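Local coordinates for protein CbsA (Xanthomonas oryzae pv. oryzae, PDB 5XYH) that hydrolyses cellulose as a family 6 cellobiosidase, an exoglucanase by which this rice pathogen degrades plant cell walls, at residues A[4-9]-A[189-194]; A[88-93]-A[139-144]; A[261-266]-A[329-334]; A[338-343]-A[414-419]. One frame throughout, in Å; residues are numbered along the deposited sequence.

Interaction 1 (A[4-9]-A[189-194])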
loop_
_atom_site.group_PDB
_atom_site.type_symbol
_atom_site.label_atom_id
_atom_site.label_comp_id
_atom_site.label_asym_id
_atom_site.label_seq_id
_atom_site.Cartn_x
_atom_site.Cartn_y
_atom_site.Cartn_z
ATOM N N VAL A 4 -19.181 4.424 -11.949
ATOM C CA VAL A 4 -19.933 4.756 -10.741
ATOM C C VAL A 4 -19.049 5.531 -9.771
ATOM O O VAL A 4 -17.829 5.602 -9.945
ATOM C CB VAL A 4 -20.516 3.497 -10.072
ATOM C CG1 VAL A 4 -21.530 2.830 -10.987
ATOM C CG2 VAL A 4 -19.406 2.522 -9.688
ATOM N N ASP A 5 -19.662 6.125 -8.747
ATOM C CA ASP A 5 -18.908 6.964 -7.814
ATOM C C ASP A 5 -17.911 6.147 -7.007
ATOM O O ASP A 5 -16.756 6.554 -6.826
ATOM C CB ASP A 5 -19.862 7.702 -6.877
ATOM C CG ASP A 5 -20.639 8.789 -7.586
ATOM O OD1 ASP A 5 -20.105 9.340 -8.578
ATOM O OD2 ASP A 5 -21.780 9.079 -7.160
ATOM N N ASN A 6 -18.344 5.001 -6.500
ATOM C CA ASN A 6 -17.506 4.128 -5.682
ATOM C C ASN A 6 -17.600 2.722 -6.253
ATOM O O ASN A 6 -18.628 2.048 -6.037
ATOM C CB ASN A 6 -17.943 4.146 -4.218
ATOM C CG ASN A 6 -17.147 3.181 -3.359
ATOM O OD1 ASN A 6 -16.219 2.531 -3.840
ATOM N ND2 ASN A 6 -17.499 3.085 -2.088
ATOM N N PRO A 7 -16.558 2.228 -6.937
ATOM C CA PRO A 7 -16.667 0.924 -7.615
ATOM C C PRO A 7 -16.798 -0.249 -6.668
ATOM O O PRO A 7 -17.110 -1.358 -7.126
ATOM C CB PRO A 7 -15.361 0.830 -8.411
ATOM C CG PRO A 7 -14.385 1.610 -7.570
ATOM C CD PRO A 7 -15.181 2.751 -6.969
ATOM N N PHE A 8 -16.557 -0.056 -5.374
ATOM C CA PHE A 8 -16.669 -1.173 -4.445
ATOM C C PHE A 8 -18.103 -1.440 -4.016
ATOM O O PHE A 8 -18.386 -2.533 -3.514
ATOM C CB PHE A 8 -15.791 -0.912 -3.219
ATOM C CG PHE A 8 -14.314 -0.906 -3.538
ATOM C CD1 PHE A 8 -13.573 -2.071 -3.472
ATOM C CD2 PHE A 8 -13.685 0.253 -3.940
ATOM C CE1 PHE A 8 -12.229 -2.072 -3.770
ATOM C CE2 PHE A 8 -12.342 0.260 -4.237
ATOM C CZ PHE A 8 -11.613 -0.894 -4.153
ATOM N N VAL A 9 -19.009 -0.478 -4.197
ATOM C CA VAL A 9 -20.359 -0.617 -3.663
ATOM C C VAL A 9 -21.074 -1.747 -4.389
ATOM O O VAL A 9 -21.166 -1.748 -5.623
ATOM C CB VAL A 9 -21.141 0.694 -3.794
ATOM C CG1 VAL A 9 -22.600 0.453 -3.449
ATOM C CG2 VAL A 9 -20.525 1.767 -2.909
ATOM N N TYR A 189 -10.854 2.458 -12.514
ATOM C CA TYR A 189 -10.923 3.404 -11.408
ATOM C C TYR A 189 -9.521 3.592 -10.853
ATOM O O TYR A 189 -8.807 2.608 -10.641
ATOM C CB TYR A 189 -11.880 2.902 -10.319
ATOM C CG TYR A 189 -13.299 2.740 -10.847
ATOM C CD1 TYR A 189 -13.639 1.656 -11.651
ATOM C CD2 TYR A 189 -14.278 3.677 -10.571
ATOM C CE1 TYR A 189 -14.908 1.520 -12.172
ATOM C CE2 TYR A 189 -15.569 3.541 -11.081
ATOM C CZ TYR A 189 -15.871 2.453 -11.871
ATOM O OH TYR A 189 -17.140 2.310 -12.379
ATOM N N ASN A 190 -9.119 4.844 -10.640
ATOM C CA ASN A 190 -7.741 5.161 -10.272
ATOM C C ASN A 190 -7.701 5.814 -8.902
ATOM O O ASN A 190 -8.313 6.867 -8.700
ATOM C CB ASN A 190 -7.088 6.091 -11.293
ATOM C CG ASN A 190 -6.972 5.463 -12.658
ATOM O OD1 ASN A 190 -6.585 4.298 -12.795
ATOM N ND2 ASN A 190 -7.315 6.233 -13.692
ATOM N N TYR A 191 -6.937 5.220 -7.985
ATOM C CA TYR A 191 -6.718 5.780 -6.655
ATOM C C TYR A 191 -5.240 6.116 -6.476
ATOM O O TYR A 191 -4.378 5.235 -6.569
ATOM C CB TYR A 191 -7.200 4.814 -5.575
ATOM C CG TYR A 191 -8.719 4.704 -5.532
ATOM C CD1 TYR A 191 -9.393 3.856 -6.408
ATOM C CD2 TYR A 191 -9.471 5.455 -4.624
ATOM C CE1 TYR A 191 -10.765 3.757 -6.380
ATOM C CE2 TYR A 191 -10.853 5.352 -4.584
ATOM C CZ TYR A 191 -11.490 4.497 -5.465
ATOM O OH TYR A 191 -12.862 4.370 -5.439
ATOM N N MET A 192 -4.962 7.392 -6.214
ATOM C CA MET A 192 -3.605 7.891 -6.046
ATOM C C MET A 192 -3.030 7.441 -4.700
ATOM O O MET A 192 -3.605 7.730 -3.646
ATOM C CB MET A 192 -3.613 9.419 -6.123
ATOM C CG MET A 192 -4.011 9.996 -7.462
ATOM S SD MET A 192 -2.818 9.605 -8.731
ATOM C CE MET A 192 -1.372 10.451 -8.109
ATOM N N ASP A 193 -1.884 6.761 -4.725
ATOM C CA ASP A 193 -1.196 6.422 -3.488
ATOM C C ASP A 193 -0.695 7.693 -2.819
ATOM O O ASP A 193 -0.106 8.554 -3.476
ATOM C CB ASP A 193 -0.016 5.492 -3.748
ATOM C CG ASP A 193 0.683 5.079 -2.459
ATOM O OD1 ASP A 193 0.246 4.074 -1.857
ATOM O OD2 ASP A 193 1.636 5.779 -2.033
ATOM N N ILE A 194 -0.905 7.811 -1.514
ATOM C CA ILE A 194 -0.455 9.028 -0.841
ATOM C C ILE A 194 0.152 8.685 0.521
ATOM O O ILE A 194 -0.109 9.349 1.533
ATOM C CB ILE A 194 -1.609 10.064 -0.774
ATOM C CG1 ILE A 194 -1.106 11.470 -0.407
ATOM C CG2 ILE A 194 -2.774 9.605 0.119
ATOM C CD1 ILE A 194 -2.124 12.547 -0.734
#
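The backbone N-H of Val4 donates to the phenol oxygen of Tyr189, with Val4 N lying 3.0 Å from Tyr189 OH and the bond bent only a little, at 158°. Here the N-terminal arm of the enzyme lies against strand 188-193, one of the parallel strands of the distorted alpha/beta barrel expected of a family 6 glycoside hydrolase. The donor sits at the edge of the Tyr189 ring, in its plane, while Val4 CG2 brushes the same oxygen. Pro7 takes a face of this ring: its CB stands almost exactly over the centroid, 3.5 Å away and 3° off the normal, a clean CH-pi contact. Pro7 CG is shifted toward the root of the ring and comes 3.6 Å from Tyr189 CG. The histidine His3 is stacked on the same tyrosine.

Two residues along the strand, Tyr191 meets the proline differently. Pro7 CD approaches its edge, 3.2 Å from Tyr191 OH, but the main polar partner of that hydroxyl is ND1 of His355. Asn6 ND2 also donates to the backbone O of His355. Asn6 starts a type I turn ending at Val9, and with CG anti to the backbone N (chi1 176°), its OD1 accepts from Phe8 N at 3.0 Å in an Asx turn, the donor standing well above the carbonyl plane.

Interaction 2 (A[88-93]-A[139-144])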
loop_
_atom_site.group_PDB
_atom_site.type_symbol
_atom_site.label_atom_id
_atom_site.label_comp_id
_atom_site.label_asym_id
_atom_site.label_seq_id
_atom_site.Cartn_x
_atom_site.Cartn_y
_atom_site.Cartn_z
ATOM N N VAL A 88 -11.362 -5.700 -9.717
ATOM C CA VAL A 88 -10.076 -6.361 -9.937
ATOM C C VAL A 88 -8.990 -5.385 -9.505
ATOM O O VAL A 88 -8.807 -4.331 -10.127
ATOM C CB VAL A 88 -9.888 -6.787 -11.399
ATOM C CG1 VAL A 88 -8.560 -7.500 -11.576
ATOM C CG2 VAL A 88 -11.024 -7.695 -11.828
ATOM N N GLY A 89 -8.277 -5.722 -8.436
ATOM C CA GLY A 89 -7.305 -4.808 -7.865
ATOM C C GLY A 89 -5.932 -4.962 -8.489
ATOM O O GLY A 89 -5.361 -6.059 -8.495
ATOM N N LEU A 90 -5.391 -3.844 -8.988
ATOM C CA LEU A 90 -4.077 -3.788 -9.610
ATOM C C LEU A 90 -3.257 -2.691 -8.953
ATOM O O LEU A 90 -3.787 -1.649 -8.558
ATOM C CB LEU A 90 -4.149 -3.501 -11.115
ATOM C CG LEU A 90 -4.888 -4.488 -12.028
ATOM C CD1 LEU A 90 -4.885 -3.993 -13.477
ATOM C CD2 LEU A 90 -4.307 -5.899 -11.945
ATOM N N VAL A 91 -1.957 -2.938 -8.847
ATOM C CA VAL A 91 -0.997 -1.951 -8.375
ATOM C C VAL A 91 -0.124 -1.581 -9.567
ATOM O O VAL A 91 0.609 -2.423 -10.099
ATOM C CB VAL A 91 -0.168 -2.483 -7.206
ATOM C CG1 VAL A 91 0.677 -1.367 -6.640
ATOM C CG2 VAL A 91 -1.090 -3.060 -6.129
ATOM N N ILE A 92 -0.250 -0.336 -10.017
ATOM C CA ILE A 92 0.563 0.220 -11.094
ATOM C C ILE A 92 1.876 0.681 -10.463
ATOM O O ILE A 92 1.895 1.648 -9.700
ATOM C CB ILE A 92 -0.163 1.386 -11.790
ATOM C CG1 ILE A 92 -1.565 0.960 -12.275
ATOM C CG2 ILE A 92 0.695 1.991 -12.934
ATOM C CD1 ILE A 92 -1.573 -0.258 -13.234
ATOM N N TYR A 93 2.985 -0.007 -10.775
ATOM C CA TYR A 93 4.186 0.144 -9.948
ATOM C C TYR A 93 5.444 -0.148 -10.776
ATOM O O TYR A 93 6.159 -1.122 -10.553
ATOM C CB TYR A 93 4.091 -0.784 -8.732
ATOM C CG TYR A 93 5.164 -0.654 -7.661
ATOM C CD1 TYR A 93 5.481 0.575 -7.106
ATOM C CD2 TYR A 93 5.814 -1.784 -7.172
ATOM C CE1 TYR A 93 6.445 0.695 -6.105
ATOM C CE2 TYR A 93 6.772 -1.681 -6.183
ATOM C CZ TYR A 93 7.088 -0.430 -5.655
ATOM O OH TYR A 93 8.046 -0.319 -4.666
ATOM N N LEU A 139 -15.879 -6.059 -15.998
ATOM C CA LEU A 139 -15.035 -5.963 -14.814
ATOM C C LEU A 139 -14.803 -4.500 -14.455
ATOM O O LEU A 139 -14.677 -3.646 -15.338
ATOM C CB LEU A 139 -13.686 -6.639 -15.063
ATOM C CG LEU A 139 -13.656 -8.095 -15.562
ATOM C CD1 LEU A 139 -12.246 -8.504 -15.917
ATOM C CD2 LEU A 139 -14.217 -9.049 -14.526
ATOM N N ARG A 140 -14.729 -4.218 -13.158
ATOM C CA ARG A 140 -14.293 -2.917 -12.657
ATOM C C ARG A 140 -12.832 -3.040 -12.234
ATOM O O ARG A 140 -12.508 -3.796 -11.314
ATOM C CB ARG A 140 -15.162 -2.464 -11.489
ATOM C CG ARG A 140 -16.592 -2.154 -11.883
ATOM C CD ARG A 140 -17.383 -1.641 -10.691
ATOM N NE ARG A 140 -18.777 -1.409 -11.064
ATOM C CZ ARG A 140 -19.768 -1.232 -10.199
ATOM N NH1 ARG A 140 -19.542 -1.274 -8.892
ATOM N NH2 ARG A 140 -20.997 -1.030 -10.651
ATOM N N ILE A 141 -11.953 -2.326 -12.924
ATOM C CA ILE A 141 -10.527 -2.372 -12.642
ATOM C C ILE A 141 -10.213 -1.236 -11.672
ATOM O O ILE A 141 -10.530 -0.079 -11.948
ATOM C CB ILE A 141 -9.703 -2.248 -13.934
ATOM C CG1 ILE A 141 -10.234 -3.204 -15.013
ATOM C CG2 ILE A 141 -8.226 -2.528 -13.663
ATOM C CD1 ILE A 141 -10.179 -4.669 -14.586
ATOM N N VAL A 142 -9.609 -1.561 -10.531
ATOM C CA VAL A 142 -9.302 -0.567 -9.500
ATOM C C VAL A 142 -7.792 -0.519 -9.350
ATOM O O VAL A 142 -7.175 -1.487 -8.881
ATOM C CB VAL A 142 -9.969 -0.882 -8.153
ATOM C CG1 VAL A 142 -9.558 0.165 -7.114
ATOM C CG2 VAL A 142 -11.489 -0.944 -8.288
ATOM N N ASN A 143 -7.203 0.614 -9.718
ATOM C CA ASN A 143 -5.755 0.788 -9.750
ATOM C C ASN A 143 -5.249 1.529 -8.513
ATOM O O ASN A 143 -5.763 2.600 -8.163
ATOM C CB ASN A 143 -5.345 1.562 -11.002
ATOM C CG ASN A 143 -5.513 0.761 -12.265
ATOM O OD1 ASN A 143 -5.284 -0.455 -12.286
ATOM N ND2 ASN A 143 -5.923 1.434 -13.338
ATOM N N ILE A 144 -4.227 0.966 -7.871
ATOM C CA ILE A 144 -3.388 1.709 -6.945
ATOM C C ILE A 144 -2.267 2.332 -7.768
ATOM O O ILE A 144 -1.426 1.621 -8.329
ATOM C CB ILE A 144 -2.833 0.811 -5.832
ATOM C CG1 ILE A 144 -4.000 0.269 -4.989
ATOM C CG2 ILE A 144 -1.821 1.592 -4.973
ATOM C CD1 ILE A 144 -3.605 -0.760 -3.936
#
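A parallel beta-alpha-beta unit of the family 6 barrel sets Val88 to Ile92 beside Arg140 to Ile144, the two adjacent strands being joined through helix 113-131. The segments run in the same direction but diverge by 31°, which is marked twist for neighbouring strands. Five backbone bonds link them. Val88 N reaches Arg140 O at 2.7 Å, Val88 O receives Val142 N in an almost straight bond of 177°, and Leu90 repeats the pattern with Val142 O and Ile144 N. Ile92 N then closes the row on Ile144 O at 2.8 Å.

On the face carrying Val88 and Leu90, Ile141 reaches both: its CD1 lies 3.8 Å from Val88 CB, and its CG2 is 3.7 Å from Leu90 CD1. Asn143 shares this face. With CG beside the backbone N (chi1 -70°), Asn143 runs alongside Leu90, and its OD1 lies 3.5 Å from Leu90 CB and near Ile92 CD1. That buried oxygen has no polar partner in the model, whereas ND2 is satisfied by Asn190 OD1. The other face is simpler, with Val91 CG2 alongside Ile144 CD1 at 4.1 Å.

Helix 69-79 packs on Val88, Leu139 and Ile141, helix 113-131 touches Ile92 and Ile141, and in the sheet strand 49-51 flanks 86-92 while strand 188-193 flanks 140-145.

Interaction 3 (A[261-266]-A[329-334])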
loop_
_atom_site.group_PDB
_atom_site.type_symbol
_atom_site.label_atom_id
_atom_site.label_comp_id
_atom_site.label_asym_id
_atom_site.label_seq_id
_atom_site.Cartn_x
_atom_site.Cartn_y
_atom_site.Cartn_z
ATOM N N THR A 261 8.435 10.018 22.077
ATOM C CA THR A 261 9.467 9.532 21.164
ATOM C C THR A 261 8.857 8.857 19.943
ATOM O O THR A 261 9.269 9.118 18.812
ATOM C CB THR A 261 10.403 8.555 21.883
ATOM O OG1 THR A 261 11.151 9.251 22.895
ATOM C CG2 THR A 261 11.366 7.946 20.895
ATOM N N PHE A 262 7.840 8.020 20.153
ATOM C CA PHE A 262 7.280 7.238 19.053
ATOM C C PHE A 262 6.658 8.121 17.978
ATOM O O PHE A 262 6.731 7.793 16.787
ATOM C CB PHE A 262 6.246 6.248 19.582
ATOM C CG PHE A 262 5.722 5.296 18.536
ATOM C CD1 PHE A 262 6.553 4.323 17.983
ATOM C CD2 PHE A 262 4.392 5.362 18.117
ATOM C CE1 PHE A 262 6.071 3.427 17.015
ATOM C CE2 PHE A 262 3.892 4.483 17.154
ATOM C CZ PHE A 262 4.730 3.509 16.606
ATOM N N TYR A 263 6.019 9.230 18.365
ATOM C CA TYR A 263 5.352 10.048 17.360
ATOM C C TYR A 263 6.168 11.261 16.931
ATOM O O TYR A 263 5.929 11.779 15.836
ATOM C CB TYR A 263 3.955 10.485 17.850
ATOM C CG TYR A 263 2.987 9.327 17.962
ATOM C CD1 TYR A 263 2.628 8.578 16.839
ATOM C CD2 TYR A 263 2.465 8.952 19.189
ATOM C CE1 TYR A 263 1.767 7.496 16.942
ATOM C CE2 TYR A 263 1.600 7.864 19.303
ATOM C CZ TYR A 263 1.248 7.144 18.179
ATOM O OH TYR A 263 0.380 6.063 18.293
ATOM N N GLN A 264 7.138 11.698 17.737
ATOM C CA GLN A 264 8.076 12.762 17.366
ATOM C C GLN A 264 7.360 14.007 16.852
ATOM O O GLN A 264 7.721 14.555 15.811
ATOM C CB GLN A 264 9.075 12.332 16.291
ATOM C CG GLN A 264 9.727 10.992 16.319
ATOM C CD GLN A 264 10.737 10.927 15.177
ATOM O OE1 GLN A 264 10.471 10.329 14.113
ATOM N NE2 GLN A 264 11.872 11.617 15.357
ATOM N N TRP A 265 6.322 14.429 17.558
ATOM C CA TRP A 265 5.577 15.650 17.269
ATOM C C TRP A 265 4.635 15.499 16.077
ATOM O O TRP A 265 4.159 16.505 15.530
ATOM C CB TRP A 265 6.508 16.850 17.042
ATOM C CG TRP A 265 7.345 17.235 18.226
ATOM C CD1 TRP A 265 7.853 16.413 19.194
ATOM C CD2 TRP A 265 7.797 18.552 18.542
ATOM N NE1 TRP A 265 8.583 17.143 20.105
ATOM C CE2 TRP A 265 8.558 18.462 19.727
ATOM C CE3 TRP A 265 7.630 19.803 17.936
ATOM C CZ2 TRP A 265 9.152 19.580 20.320
ATOM C CZ3 TRP A 265 8.222 20.918 18.530
ATOM C CH2 TRP A 265 8.972 20.793 19.711
ATOM N N ASN A 266 4.334 14.272 15.662
ATOM C CA ASN A 266 3.382 14.003 14.590
ATOM C C ASN A 266 2.036 13.644 15.211
ATOM O O ASN A 266 1.905 12.596 15.849
ATOM C CB ASN A 266 3.911 12.868 13.716
ATOM C CG ASN A 266 2.986 12.510 12.569
ATOM O OD1 ASN A 266 1.870 13.030 12.443
ATOM N ND2 ASN A 266 3.441 11.579 11.739
ATOM N N LEU A 329 9.470 -0.433 16.527
ATOM C CA LEU A 329 10.538 0.326 17.173
ATOM C C LEU A 329 10.539 1.786 16.723
ATOM O O LEU A 329 10.992 2.672 17.469
ATOM C CB LEU A 329 11.894 -0.327 16.878
ATOM C CG LEU A 329 11.998 -1.804 17.277
ATOM C CD1 LEU A 329 13.302 -2.399 16.772
ATOM C CD2 LEU A 329 11.892 -1.940 18.796
ATOM N N HIS A 330 10.025 2.050 15.522
ATOM C CA HIS A 330 10.040 3.360 14.897
ATOM C C HIS A 330 9.034 3.309 13.764
ATOM O O HIS A 330 8.966 2.309 13.047
ATOM C CB HIS A 330 11.437 3.702 14.359
ATOM C CG HIS A 330 11.627 5.145 14.017
ATOM N ND1 HIS A 330 11.108 5.714 12.875
ATOM C CD2 HIS A 330 12.282 6.134 14.666
ATOM C CE1 HIS A 330 11.419 6.996 12.841
ATOM N NE2 HIS A 330 12.132 7.277 13.917
ATOM N N ARG A 331 8.248 4.374 13.601
ATOM C CA ARG A 331 7.246 4.357 12.538
ATOM C C ARG A 331 7.868 4.303 11.140
ATOM O O ARG A 331 7.160 4.006 10.174
ATOM C CB ARG A 331 6.310 5.576 12.697
ATOM C CG ARG A 331 5.659 5.645 14.089
ATOM C CD ARG A 331 4.665 6.777 14.213
ATOM N NE ARG A 331 3.404 6.410 13.591
ATOM C CZ ARG A 331 2.514 7.283 13.123
ATOM N NH1 ARG A 331 2.735 8.588 13.209
ATOM N NH2 ARG A 331 1.396 6.842 12.568
ATOM N N GLY A 332 9.169 4.547 11.009
ATOM C CA GLY A 332 9.831 4.451 9.718
ATOM C C GLY A 332 10.200 3.048 9.276
ATOM O O GLY A 332 10.660 2.875 8.142
ATOM N N ASN A 333 10.008 2.052 10.140
ATOM C CA ASN A 333 10.354 0.663 9.834
ATOM C C ASN A 333 9.233 0.022 9.017
ATOM O O ASN A 333 8.137 -0.229 9.533
ATOM C CB ASN A 333 10.592 -0.117 11.119
ATOM C CG ASN A 333 11.841 0.330 11.846
ATOM O OD1 ASN A 333 12.690 1.027 11.288
ATOM N ND2 ASN A 333 11.968 -0.078 13.090
ATOM N N TRP A 334 9.524 -0.297 7.758
ATOM C CA TRP A 334 8.507 -0.728 6.820
ATOM C C TRP A 334 8.628 -2.175 6.370
ATOM O O TRP A 334 7.738 -2.654 5.663
ATOM C CB TRP A 334 8.557 0.155 5.574
ATOM C CG TRP A 334 9.938 0.187 4.934
ATOM C CD1 TRP A 334 10.943 1.065 5.205
ATOM C CD2 TRP A 334 10.443 -0.699 3.919
ATOM N NE1 TRP A 334 12.044 0.790 4.422
ATOM C CE2 TRP A 334 11.760 -0.286 3.621
ATOM C CE3 TRP A 334 9.904 -1.792 3.223
ATOM C CZ2 TRP A 334 12.545 -0.929 2.666
ATOM C CZ3 TRP A 334 10.690 -2.436 2.275
ATOM C CH2 TRP A 334 11.994 -1.998 2.001
HETATM O O HOH W 1 8.699 6.685 15.227
HETATM O O HOH W 2 5.704 10.004 13.606
#
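Apolar contact comes first: the aliphatic part of Arg331 lies over a face of Phe262, its CG 3.7 Å from the ring centroid and displaced toward the rim, nearest CZ. This CH-pi contact joins two loops, each with a tight turn: type I' from Tyr263 to Asn266 and type I from His330 to Asn333. Arg324 adds a cation-pi contact to Phe262.

Among the flat groups, Arg331 bends at chi3 (79°), and its guanidinium lies at the edge of the Tyr263 ring with the two planes 77° apart, so that Tyr263 CE1 stands over the guanidinium face. Asn266 ND2 lies 3.4 Å from Arg331 NH1, a meeting of two donors. NH1 donates to Val268 O and ND2 to Ser197 O, while Asn266 OD1 accepts from Val268 N.

Water carries the polar link. One molecule donates to Phe262 O at 2.7 Å and accepts from Arg331 N at 2.9 Å, resting over the His330 ring; a second spans Tyr263 O and, weakly, Arg331 NH1.

The contact joins the loop leading from strand 255-256 to helix 271-284 with the loop that follows helix 316-323 and runs toward strand 347-351.

Interaction 4 (A[338-343]-A[414-419])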
loop_
_atom_site.group_PDB
_atom_site.type_symbol
_atom_site.label_atom_id
_atom_site.label_comp_id
_atom_site.label_asym_id
_atom_site.label_seq_id
_atom_site.Cartn_x
_atom_site.Cartn_y
_atom_site.Cartn_z
ATOM N N SER A 338 7.922 -7.558 12.514
ATOM C CA SER A 338 7.555 -8.561 13.500
ATOM C C SER A 338 6.378 -8.053 14.321
ATOM O O SER A 338 6.122 -6.847 14.411
ATOM C CB SER A 338 8.735 -8.890 14.413
ATOM O OG SER A 338 9.194 -7.737 15.087
ATOM N N GLY A 339 5.641 -8.989 14.912
ATOM C CA GLY A 339 4.503 -8.637 15.724
ATOM C C GLY A 339 3.282 -8.170 14.951
ATOM O O GLY A 339 2.178 -8.173 15.501
ATOM N N ALA A 340 3.430 -7.778 13.694
ATOM C CA ALA A 340 2.295 -7.281 12.932
ATOM C C ALA A 340 1.266 -8.382 12.718
ATOM O O ALA A 340 1.592 -9.570 12.690
ATOM C CB ALA A 340 2.757 -6.736 11.579
ATOM N N GLY A 341 0.003 -7.969 12.572
ATOM C CA GLY A 341 -1.060 -8.890 12.252
ATOM C C GLY A 341 -1.931 -8.392 11.114
ATOM O O GLY A 341 -1.947 -7.208 10.776
ATOM N N ILE A 342 -2.658 -9.338 10.514
ATOM C CA ILE A 342 -3.650 -8.989 9.495
ATOM C C ILE A 342 -4.680 -8.036 10.082
ATOM O O ILE A 342 -5.077 -8.161 11.248
ATOM C CB ILE A 342 -4.321 -10.261 8.954
ATOM C CG1 ILE A 342 -3.296 -11.087 8.163
ATOM C CG2 ILE A 342 -5.552 -9.908 8.110
ATOM C CD1 ILE A 342 -3.860 -12.283 7.452
ATOM N N GLY A 343 -5.096 -7.050 9.294
ATOM C CA GLY A 343 -6.094 -6.089 9.752
ATOM C C GLY A 343 -7.488 -6.406 9.247
ATOM O O GLY A 343 -7.844 -7.569 9.016
ATOM N N PHE A 414 3.902 -15.024 7.500
ATOM C CA PHE A 414 2.499 -15.332 7.262
ATOM C C PHE A 414 1.842 -15.886 8.517
ATOM O O PHE A 414 0.798 -15.392 8.954
ATOM C CB PHE A 414 2.357 -16.325 6.117
ATOM C CG PHE A 414 0.935 -16.602 5.742
ATOM C CD1 PHE A 414 0.107 -15.571 5.317
ATOM C CD2 PHE A 414 0.423 -17.894 5.803
ATOM C CE1 PHE A 414 -1.224 -15.818 4.950
ATOM C CE2 PHE A 414 -0.913 -18.151 5.446
ATOM C CZ PHE A 414 -1.730 -17.114 5.021
ATOM N N VAL A 415 2.440 -16.931 9.098
ATOM C CA VAL A 415 1.922 -17.509 10.333
ATOM C C VAL A 415 1.762 -16.437 11.396
ATOM O O VAL A 415 0.744 -16.378 12.098
ATOM C CB VAL A 415 2.854 -18.633 10.814
ATOM C CG1 VAL A 415 2.453 -19.082 12.230
ATOM C CG2 VAL A 415 2.858 -19.789 9.799
ATOM N N GLN A 416 2.762 -15.564 11.526
ATOM C CA GLN A 416 2.683 -14.482 12.502
ATOM C C GLN A 416 1.511 -13.545 12.190
ATOM O O GLN A 416 0.715 -13.209 13.074
ATOM C CB GLN A 416 4.017 -13.721 12.533
ATOM C CG GLN A 416 3.983 -12.396 13.282
ATOM C CD GLN A 416 5.049 -11.397 12.788
ATOM O OE1 GLN A 416 6.252 -11.662 12.859
ATOM N NE2 GLN A 416 4.597 -10.254 12.279
ATOM N N LEU A 417 1.369 -13.148 10.920
ATOM C CA LEU A 417 0.303 -12.225 10.536
ATOM C C LEU A 417 -1.083 -12.796 10.820
ATOM O O LEU A 417 -1.975 -12.070 11.287
ATOM C CB LEU A 417 0.432 -11.871 9.057
ATOM C CG LEU A 417 1.569 -10.902 8.730
ATOM C CD1 LEU A 417 1.814 -10.922 7.227
ATOM C CD2 LEU A 417 1.210 -9.497 9.206
ATOM N N VAL A 418 -1.292 -14.084 10.525
ATOM C CA VAL A 418 -2.583 -14.717 10.799
ATOM C C VAL A 418 -2.828 -14.813 12.301
ATOM O O VAL A 418 -3.918 -14.485 12.791
ATOM C CB VAL A 418 -2.643 -16.104 10.139
ATOM C CG1 VAL A 418 -3.885 -16.858 10.578
ATOM C CG2 VAL A 418 -2.602 -15.958 8.641
ATOM N N THR A 419 -1.817 -15.268 13.048
ATOM C CA THR A 419 -1.939 -15.414 14.495
ATOM C C THR A 419 -2.286 -14.091 15.162
ATOM O O THR A 419 -3.045 -14.055 16.137
ATOM C CB THR A 419 -0.630 -15.974 15.056
ATOM O OG1 THR A 419 -0.335 -17.210 14.401
ATOM C CG2 THR A 419 -0.713 -16.203 16.564
#
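Gln416 reaches from helix 411-419, the last helix of the chain, to the irregular loop at Ser338 to Ile342, a helix-to-loop contact of the family 6 catalytic domain. Its CB points at the loop, and with CG anti to the backbone N (chi1 168°) the chain runs outward nearly extended. CG passes 3.7 Å from Ala340 O, CD comes 3.3 Å from Gly339 N, and OE1 rests 3.4 Å from Ser338 CA. At the tip, NE2 donates to Ala340 O at 3.1 Å, in the carbonyl plane on a lone pair, with 165° at the hydrogen. It also donates to Gln337 O, so two loop carbonyls hold the amide and fix its rotation.

One residue on, Leu417 O takes the N-H of Ile342 at 2.9 Å in a nearly straight bond, and Gly341 CA lies close to the same oxygen. The CA atoms come closest here, Gly341 CA lying 4.0 Å from Leu417 CA, where the absence of a side chain probably helps. Around these bonds the packing is aliphatic: Leu417 CD2 sits against Ala340, Leu417 CB against Ile342 CG1. Farther along, Ile342 and Val418 lie side by side, Ile342 CD1 4.1 Å from Val418 CG2.

How the interactions relate
From the N terminus, interaction 1 pins the arm before strand 12-13 to strand 188-193 and so closes a long loop. Nested inside it, interaction 2 closes a shorter one through helix 113-131. The two touch, because strands 140-145 and 188-193 are neighbours: Tyr189 is bonded through its backbone to Ile141 and Asn143, and Phe8 packs on Val142. Interactions 3 and 4 each close a later loop, in series, the first joining two loop segments and the second a loop with helix 411-419. Segment 329-334 leads almost directly into 338-343, which passes the tie from 261-266 on to that C-terminal helix. The centres of interactions 1 and 3 are about 29 Å apart, on opposite sides of the chain's centre.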